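Side-chain contacts in Ifi204 (Mus musculus domesticus, PDB 5YZW), which probably senses foreign DNA in innate immunity as an interferon-inducible PYHIN-family protein, binding it through its HIN domains: residues V15-E20 and R167-E172; H34-T39 and F43-V48. One frame throughout, in Å; residues are numbered along the deposited sequence.

In the fold
Both contacts are largely buried, but at different levels of the fold. Interaction 2 lies within the first OB subdomain, where the consecutive strands 30-38 and 43-48 pair through main-chain hydrogen bonds and bury 523 Å². Interaction 1 bridges the two subdomains near the centre of the chain; it buries just 101 Å², through a few side-chain ends and without direct hydrogen bonds between its segments. The two adjoin: residues 15-20 belong to the strand on the other flank of 30-38, with L16 and K17 probably hydrogen-bonded to the backbone of T36. H34 of interaction 2 also joins the interface between subdomains, its ring atom CG packing 3.5 Å from CG1 of V169.

Interaction 1. Residues V15-E20 and R167-E172; sequences VLKVTE and RLVCFE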
ATOM      1  N   VAL A  15     -13.587   3.077  -4.893  1.00 45.36           N
ATOM      2  CA  VAL A  15     -12.168   2.847  -5.161  1.00 50.64           C
ATOM      3  C   VAL A  15     -11.481   4.180  -5.409  1.00 44.49           C
ATOM      4  O   VAL A  15     -11.880   4.934  -6.299  1.00 51.61           O
ATOM      5  CB  VAL A  15     -11.996   1.916  -6.368  1.00 44.37           C
ATOM      6  CG1 VAL A  15     -10.511   1.663  -6.633  1.00 46.68           C
ATOM      7  CG2 VAL A  15     -12.764   0.613  -6.146  1.00 42.99           C
ATOM      8  N   LEU A  16     -10.430   4.469  -4.636  1.00 43.39           N
ATOM      9  CA  LEU A  16      -9.670   5.706  -4.794  1.00 48.12           C
ATOM     10  C   LEU A  16      -8.413   5.531  -5.642  1.00 48.28           C
ATOM     11  O   LEU A  16      -8.165   6.322  -6.550  1.00 56.11           O
ATOM     12  CB  LEU A  16      -9.291   6.270  -3.422  1.00 49.99           C
ATOM     13  CG  LEU A  16     -10.484   6.588  -2.506  1.00 56.05           C
ATOM     14  CD1 LEU A  16     -10.037   7.400  -1.314  1.00 53.70           C
ATOM     15  CD2 LEU A  16     -11.588   7.311  -3.238  1.00 54.21           C
ATOM     16  N   LYS A  17      -7.621   4.504  -5.366  1.00 48.69           N
ATOM     17  CA  LYS A  17      -6.338   4.287  -6.026  1.00 46.00           C
ATOM     18  C   LYS A  17      -6.017   2.803  -5.965  1.00 50.58           C
ATOM     19  O   LYS A  17      -6.462   2.092  -5.055  1.00 46.36           O
ATOM     20  CB  LYS A  17      -5.235   5.155  -5.393  1.00 50.90           C
ATOM     21  CG  LYS A  17      -4.499   4.586  -4.172  1.00 74.18           C
ATOM     22  CD  LYS A  17      -3.180   3.841  -4.491  1.00 92.79           C
ATOM     23  CE  LYS A  17      -2.719   2.996  -3.289  1.00 87.17           C
ATOM     24  NZ  LYS A  17      -1.432   2.354  -3.575  1.00 83.44           N
ATOM     25  N   VAL A  18      -5.285   2.328  -6.975  1.00 44.89           N
ATOM     26  CA  VAL A  18      -4.949   0.914  -7.092  1.00 39.28           C
ATOM     27  C   VAL A  18      -3.534   0.819  -7.662  1.00 48.23           C
ATOM     28  O   VAL A  18      -3.095   1.705  -8.394  1.00 46.74           O
ATOM     29  CB  VAL A  18      -5.989   0.192  -7.986  1.00 44.19           C
ATOM     30  CG1 VAL A  18      -5.875   0.662  -9.427  1.00 47.80           C
ATOM     31  CG2 VAL A  18      -5.832  -1.337  -7.919  1.00 48.48           C
ATOM     32  N   THR A  19      -2.806  -0.241  -7.300  1.00 43.38           N
ATOM     33  CA  THR A  19      -1.575  -0.599  -8.002  1.00 44.61           C
ATOM     34  C   THR A  19      -1.883  -1.650  -9.053  1.00 46.98           C
ATOM     35  O   THR A  19      -2.875  -2.375  -8.961  1.00 47.67           O
ATOM     36  CB  THR A  19      -0.486  -1.192  -7.091  1.00 47.83           C
ATOM     37  OG1 THR A  19      -0.825  -2.553  -6.752  1.00 43.97           O
ATOM     38  CG2 THR A  19      -0.240  -0.359  -5.843  1.00 41.93           C
ATOM     39  N   GLU A  20      -0.985  -1.755 -10.035  1.00 43.76           N
ATOM     40  CA  GLU A  20      -1.003  -2.879 -10.951  1.00 40.91           C
ATOM     41  C   GLU A  20      -0.834  -4.166 -10.146  1.00 43.86           C
ATOM     42  O   GLU A  20      -0.330  -4.140  -9.016  1.00 41.66           O
ATOM     43  CB  GLU A  20       0.135  -2.751 -11.971  1.00 49.90           C
ATOM     44  CG  GLU A  20       1.496  -2.788 -11.287  1.00 54.97           C
ATOM     45  CD  GLU A  20       2.678  -2.644 -12.247  1.00 69.94           C
ATOM     46  OE1 GLU A  20       2.506  -2.834 -13.471  1.00 76.56           O
ATOM     47  OE2 GLU A  20       3.783  -2.326 -11.759  1.00 68.02           O
ATOM     48  N   ARG A 167       7.182   5.732  -4.922  1.00 68.79           N
ATOM     49  CA  ARG A 167       5.903   5.415  -4.300  1.00 62.31           C
ATOM     50  C   ARG A 167       6.057   4.072  -3.599  1.00 56.62           C
ATOM     51  O   ARG A 167       6.301   3.051  -4.253  1.00 61.86           O
ATOM     52  CB  ARG A 167       4.779   5.371  -5.328  1.00 59.79           C
ATOM     53  CG  ARG A 167       3.476   4.750  -4.796  1.00 53.34           C
ATOM     54  CD  ARG A 167       2.388   4.837  -5.851  1.00 67.36           C
ATOM     55  NE  ARG A 167       2.043   6.230  -6.128  1.00 77.43           N
ATOM     56  CZ  ARG A 167       1.756   6.707  -7.337  1.00 83.96           C
ATOM     57  NH1 ARG A 167       1.771   5.904  -8.397  1.00 79.52           N
ATOM     58  NH2 ARG A 167       1.449   7.992  -7.489  1.00 86.67           N
ATOM     59  N   LEU A 168       5.947   4.084  -2.272  1.00 53.41           N
ATOM     60  CA  LEU A 168       6.098   2.894  -1.446  1.00 51.57           C
ATOM     61  C   LEU A 168       4.740   2.465  -0.928  1.00 49.87           C
ATOM     62  O   LEU A 168       3.985   3.289  -0.397  1.00 50.31           O
ATOM     63  CB  LEU A 168       7.029   3.141  -0.256  1.00 52.40           C
ATOM     64  CG  LEU A 168       8.364   3.847  -0.490  1.00 56.48           C
ATOM     65  CD1 LEU A 168       8.919   4.341   0.841  1.00 54.96           C
ATOM     66  CD2 LEU A 168       9.311   2.884  -1.139  1.00 58.98           C
ATOM     67  N   VAL A 169       4.440   1.176  -1.050  1.00 49.97           N
ATOM     68  CA  VAL A 169       3.188   0.637  -0.522  1.00 47.31           C
ATOM     69  C   VAL A 169       3.504  -0.547   0.377  1.00 45.95           C
ATOM     70  O   VAL A 169       4.176  -1.497  -0.051  1.00 48.94           O
ATOM     71  CB  VAL A 169       2.221   0.219  -1.637  1.00 45.51           C
ATOM     72  CG1 VAL A 169       0.951  -0.332  -1.016  1.00 41.79           C
ATOM     73  CG2 VAL A 169       1.955   1.396  -2.567  1.00 44.32           C
ATOM     74  N   CYS A 170       3.043  -0.479   1.624  1.00 40.62           N
ATOM     75  CA  CYS A 170       3.155  -1.574   2.583  1.00 34.93           C
ATOM     76  C   CYS A 170       4.617  -1.948   2.838  1.00 39.38           C
ATOM     77  O   CYS A 170       5.025  -3.090   2.640  1.00 40.58           O
ATOM     78  CB  CYS A 170       2.363  -2.792   2.107  1.00 32.84           C
ATOM     79  SG  CYS A 170       2.187  -4.099   3.365  1.00 44.90           S
ATOM     80  N   PHE A 171       5.394  -0.957   3.282  1.00 41.33           N
ATOM     81  CA  PHE A 171       6.728  -1.164   3.838  1.00 43.13           C
ATOM     82  C   PHE A 171       6.672  -1.167   5.363  1.00 49.75           C
ATOM     83  O   PHE A 171       5.830  -0.500   5.965  1.00 49.40           O
ATOM     84  CB  PHE A 171       7.685  -0.075   3.360  1.00 39.78           C
ATOM     85  CG  PHE A 171       8.256  -0.328   2.016  1.00 40.48           C
ATOM     86  CD1 PHE A 171       7.443  -0.460   0.911  1.00 41.60           C
ATOM     87  CD2 PHE A 171       9.644  -0.423   1.846  1.00 47.00           C
ATOM     88  CE1 PHE A 171       7.973  -0.696  -0.347  1.00 46.67           C
ATOM     89  CE2 PHE A 171      10.172  -0.672   0.601  1.00 55.41           C
ATOM     90  CZ  PHE A 171       9.339  -0.813  -0.499  1.00 50.40           C
ATOM     91  N   GLU A 172       7.588  -1.905   6.002  1.00 50.50           N
ATOM     92  CA  GLU A 172       7.558  -2.006   7.462  1.00 43.13           C
ATOM     93  C   GLU A 172       8.488  -0.989   8.098  1.00 53.67           C
ATOM     94  O   GLU A 172       9.664  -0.899   7.739  1.00 54.58           O
ATOM     95  CB  GLU A 172       7.916  -3.407   7.963  1.00 49.36           C
ATOM     96  CG  GLU A 172       7.849  -3.530   9.500  1.00 47.24           C
ATOM     97  CD  GLU A 172       8.047  -4.956  10.026  1.00 62.20           C
ATOM     98  OE1 GLU A 172       8.187  -5.891   9.213  1.00 60.63           O
ATOM     99  OE2 GLU A 172       8.089  -5.140  11.265  1.00 66.96           O
TER
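A lysine ends on a valine here: the ammonium nitrogen NZ of K17 meets methyl CG2 of V169 tip to tip, 3.7 Å apart, in place of a charged or polar partner on the facing segment. The lysine gets there by a bend near its root. CG of K17 sits between the backbone N and the carbonyl carbon (chi1 87°) and the chain bends again at chi2 (94°), after which its outer half runs straight out to the valine. T19 comes to the same methyl more loosely, its CG2 lying 4.3 Å from CG2 of V169. The contact joins the two OB folds of the HIN domain, strand 11-25 of the first facing the corner at C170, between strands 165-169 and 171-175 of the second. At the base of K17, a classic beta bulge sets L16 and K17 together opposite T36. The hydroxyl of T19 turns from the valine and donates to its neighbour, OG1 to E20 O at 2.8 Å, while also hydrogen-bonding to the backbone N of H34. R167 brings a second positive charge close, with its NE 5.8 Å from NZ of K17; a salt bridge to E123 and a hydrogen bond to Q191 hold its guanidinium and probably soften the repulsion.

Interaction 2. Residues H34-T39 and F43-V48; sequences HATVAT and FFRVKV
H34-T39 and F43-V48 form an antiparallel beta hairpin in the first OB fold of the HIN domain, their strand axes at 155°. A35 with V46 and V37 with F44 are the hydrogen-bonded pairs, each tied by two N-H...O=C bonds; that from V37 N to F44 O is 2.9 Å long and nearly straight at 168°. On the face carrying A35, V37, F44 and V46 the contact is apolar. V37 and V46 cross at about a right angle, CG2 to CG2 at 3.7 Å; beyond them F57 packs on A35 and I77 on V46. Farther along, CG2 of T39 touches the edge of the F44 ring at CE1, 3.9 Å away. The other face bears H34, T36, F43, R45 and K47. F43 leans toward helix 96-103, whereas H34 and K47 run side by side toward the second OB fold, where H187 hydrogen-bonds to both through its carbonyl oxygen and ND1 respectively. With CG of H34 anti to its carbonyl carbon and beside the backbone N (chi1 -75°), the imidazole lies alongside the lysine chain, CE1 of H34 being 3.7 Å from CG of K47. At its edge, in the ring plane, a water lies 2.7 Å from ND1 of H34 and donates to V46 O, a carbonyl that already accepts from A35 N. With H34 replaced by an alanine, this water and the H187 carbonyl would probably lose their imidazole partner, and a gap would open beside the K47 methylenes. A second water links the non-hydrogen-bonded pair T36 and R45: in the guanidinium plane, it accepts from NE of R45 at 2.9 Å and lies 3.2 Å from OG1 of T36.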
ATOM      1  N   HIS A  34      -2.731  -3.841  -4.460  1.00 38.98           N
ATOM      2  CA  HIS A  34      -3.125  -2.988  -3.347  1.00 40.67           C
ATOM      3  C   HIS A  34      -4.133  -1.963  -3.848  1.00 45.86           C
ATOM      4  O   HIS A  34      -4.045  -1.504  -4.992  1.00 41.04           O
ATOM      5  CB  HIS A  34      -1.923  -2.245  -2.745  1.00 37.72           C
ATOM      6  CG  HIS A  34      -1.030  -3.092  -1.894  1.00 44.74           C
ATOM      7  ND1 HIS A  34      -1.209  -3.239  -0.534  1.00 46.96           N
ATOM      8  CD2 HIS A  34       0.078  -3.803  -2.205  1.00 45.31           C
ATOM      9  CE1 HIS A  34      -0.267  -4.031  -0.053  1.00 45.22           C
ATOM     10  NE2 HIS A  34       0.522  -4.394  -1.048  1.00 45.63           N
ATOM     11  N   ALA A  35      -5.092  -1.612  -2.993  1.00 38.77           N
ATOM     12  CA  ALA A  35      -6.072  -0.586  -3.305  1.00 42.76           C
ATOM     13  C   ALA A  35      -6.319   0.246  -2.061  1.00 40.74           C
ATOM     14  O   ALA A  35      -6.219  -0.251  -0.931  1.00 40.96           O
ATOM     15  CB  ALA A  35      -7.410  -1.180  -3.792  1.00 42.11           C
ATOM     16  N   THR A  36      -6.637   1.518  -2.277  1.00 39.75           N
ATOM     17  CA  THR A  36      -7.204   2.381  -1.250  1.00 41.98           C
ATOM     18  C   THR A  36      -8.670   2.634  -1.596  1.00 45.02           C
ATOM     19  O   THR A  36      -8.984   2.925  -2.758  1.00 44.77           O
ATOM     20  CB  THR A  36      -6.411   3.686  -1.158  1.00 39.30           C
ATOM     21  OG1 THR A  36      -5.085   3.387  -0.702  1.00 51.78           O
ATOM     22  CG2 THR A  36      -7.058   4.637  -0.168  1.00 41.34           C
ATOM     23  N   VAL A  37      -9.572   2.431  -0.628  1.00 43.85           N
ATOM     24  CA  VAL A  37     -11.012   2.594  -0.853  1.00 40.55           C
ATOM     25  C   VAL A  37     -11.585   3.412   0.296  1.00 47.10           C
ATOM     26  O   VAL A  37     -10.927   3.635   1.312  1.00 42.36           O
ATOM     27  CB  VAL A  37     -11.780   1.261  -0.981  1.00 34.89           C
ATOM     28  CG1 VAL A  37     -11.236   0.409  -2.115  1.00 35.65           C
ATOM     29  CG2 VAL A  37     -11.812   0.497   0.346  1.00 35.12           C
ATOM     30  N   ALA A  38     -12.837   3.855   0.129  1.00 43.02           N
ATOM     31  CA  ALA A  38     -13.430   4.734   1.130  1.00 47.27           C
ATOM     32  C   ALA A  38     -14.934   4.530   1.218  1.00 45.52           C
ATOM     33  O   ALA A  38     -15.612   4.426   0.190  1.00 43.70           O
ATOM     34  CB  ALA A  38     -13.147   6.206   0.818  1.00 42.86           C
ATOM     35  N   THR A  39     -15.446   4.474   2.449  1.00 46.97           N
ATOM     36  CA  THR A  39     -16.853   4.775   2.713  1.00 44.66           C
ATOM     37  C   THR A  39     -17.002   6.288   2.737  1.00 50.13           C
ATOM     38  O   THR A  39     -16.056   7.025   2.458  1.00 44.93           O
ATOM     39  CB  THR A  39     -17.327   4.164   4.025  1.00 47.77           C
ATOM     40  OG1 THR A  39     -16.601   4.750   5.109  1.00 48.74           O
ATOM     41  CG2 THR A  39     -17.165   2.643   4.041  1.00 46.77           C
ATOM     42  N   PHE A  43     -11.487   5.543   5.282  1.00 48.37           N
ATOM     43  CA  PHE A  43     -10.802   4.913   4.167  1.00 42.59           C
ATOM     44  C   PHE A  43     -10.094   3.659   4.646  1.00 45.40           C
ATOM     45  O   PHE A  43      -9.732   3.535   5.817  1.00 42.63           O
ATOM     46  CB  PHE A  43      -9.827   5.860   3.467  1.00 43.64           C
ATOM     47  CG  PHE A  43      -8.573   6.169   4.242  1.00 46.32           C
ATOM     48  CD1 PHE A  43      -8.533   7.236   5.121  1.00 53.23           C
ATOM     49  CD2 PHE A  43      -7.414   5.433   4.035  1.00 52.69           C
ATOM     50  CE1 PHE A  43      -7.373   7.542   5.818  1.00 52.10           C
ATOM     51  CE2 PHE A  43      -6.244   5.735   4.736  1.00 51.08           C
ATOM     52  CZ  PHE A  43      -6.232   6.792   5.622  1.00 53.13           C
ATOM     53  N   PHE A  44      -9.934   2.718   3.735  1.00 42.03           N
ATOM     54  CA  PHE A  44      -9.385   1.414   4.064  1.00 41.65           C
ATOM     55  C   PHE A  44      -8.308   1.053   3.062  1.00 44.26           C
ATOM     56  O   PHE A  44      -8.438   1.336   1.863  1.00 36.25           O
ATOM     57  CB  PHE A  44     -10.473   0.337   4.073  1.00 44.75           C
ATOM     58  CG  PHE A  44     -11.587   0.615   5.061  1.00 41.21           C
ATOM     59  CD1 PHE A  44     -12.677   1.383   4.708  1.00 40.06           C
ATOM     60  CD2 PHE A  44     -11.494   0.152   6.364  1.00 44.80           C
ATOM     61  CE1 PHE A  44     -13.689   1.644   5.626  1.00 49.07           C
ATOM     62  CE2 PHE A  44     -12.491   0.417   7.288  1.00 49.93           C
ATOM     63  CZ  PHE A  44     -13.593   1.151   6.916  1.00 44.39           C
ATOM     64  N   ARG A  45      -7.252   0.410   3.553  1.00 37.15           N
ATOM     65  CA  ARG A  45      -6.221  -0.142   2.691  1.00 39.00           C
ATOM     66  C   ARG A  45      -6.517  -1.616   2.459  1.00 38.00           C
ATOM     67  O   ARG A  45      -6.727  -2.367   3.413  1.00 41.08           O
ATOM     68  CB  ARG A  45      -4.841   0.074   3.319  1.00 44.28           C
ATOM     69  CG  ARG A  45      -4.283   1.423   2.964  1.00 52.53           C
ATOM     70  CD  ARG A  45      -3.212   1.892   3.952  1.00 61.50           C
ATOM     71  NE  ARG A  45      -2.832   3.278   3.690  1.00 74.52           N
ATOM     72  CZ  ARG A  45      -1.698   3.838   4.098  1.00 90.10           C
ATOM     73  NH1 ARG A  45      -0.814   3.130   4.794  1.00 86.36           N
ATOM     74  NH2 ARG A  45      -1.448   5.107   3.807  1.00100.23           N
ATOM     75  N   VAL A  46      -6.579  -2.013   1.191  1.00 36.62           N
ATOM     76  CA  VAL A  46      -7.085  -3.311   0.772  1.00 36.91           C
ATOM     77  C   VAL A  46      -5.966  -4.094   0.106  1.00 41.30           C
ATOM     78  O   VAL A  46      -5.265  -3.564  -0.766  1.00 40.02           O
ATOM     79  CB  VAL A  46      -8.270  -3.166  -0.205  1.00 40.08           C
ATOM     80  CG1 VAL A  46      -8.807  -4.544  -0.605  1.00 39.11           C
ATOM     81  CG2 VAL A  46      -9.370  -2.325   0.427  1.00 35.94           C
ATOM     82  N   LYS A  47      -5.843  -5.362   0.481  1.00 41.50           N
ATOM     83  CA  LYS A  47      -4.996  -6.335  -0.188  1.00 41.41           C
ATOM     84  C   LYS A  47      -5.889  -7.312  -0.939  1.00 45.39           C
ATOM     85  O   LYS A  47      -6.694  -8.022  -0.324  1.00 44.99           O
ATOM     86  CB  LYS A  47      -4.127  -7.074   0.825  1.00 39.67           C
ATOM     87  CG  LYS A  47      -2.892  -6.291   1.258  1.00 36.40           C
ATOM     88  CD  LYS A  47      -2.286  -6.892   2.538  1.00 42.20           C
ATOM     89  CE  LYS A  47      -0.927  -6.259   2.888  1.00 43.97           C
ATOM     90  NZ  LYS A  47      -0.358  -6.932   4.080  1.00 41.11           N
ATOM     91  N   VAL A  48      -5.753  -7.337  -2.261  1.00 38.12           N
ATOM     92  CA  VAL A  48      -6.577  -8.155  -3.140  1.00 41.99           C
ATOM     93  C   VAL A  48      -5.715  -9.303  -3.629  1.00 45.32           C
ATOM     94  O   VAL A  48      -4.771  -9.096  -4.408  1.00 43.04           O
ATOM     95  CB  VAL A  48      -7.137  -7.337  -4.308  1.00 43.47           C
ATOM     96  CG1 VAL A  48      -7.935  -8.232  -5.248  1.00 50.11           C
ATOM     97  CG2 VAL A  48      -8.001  -6.184  -3.759  1.00 41.12           C
TER
HETATM   98  O   HOH W   1      -3.241  -1.701   0.353  1.00 44.83           O
HETATM   99  O   HOH W   2      -4.099   5.158   1.812  1.00 80.09           O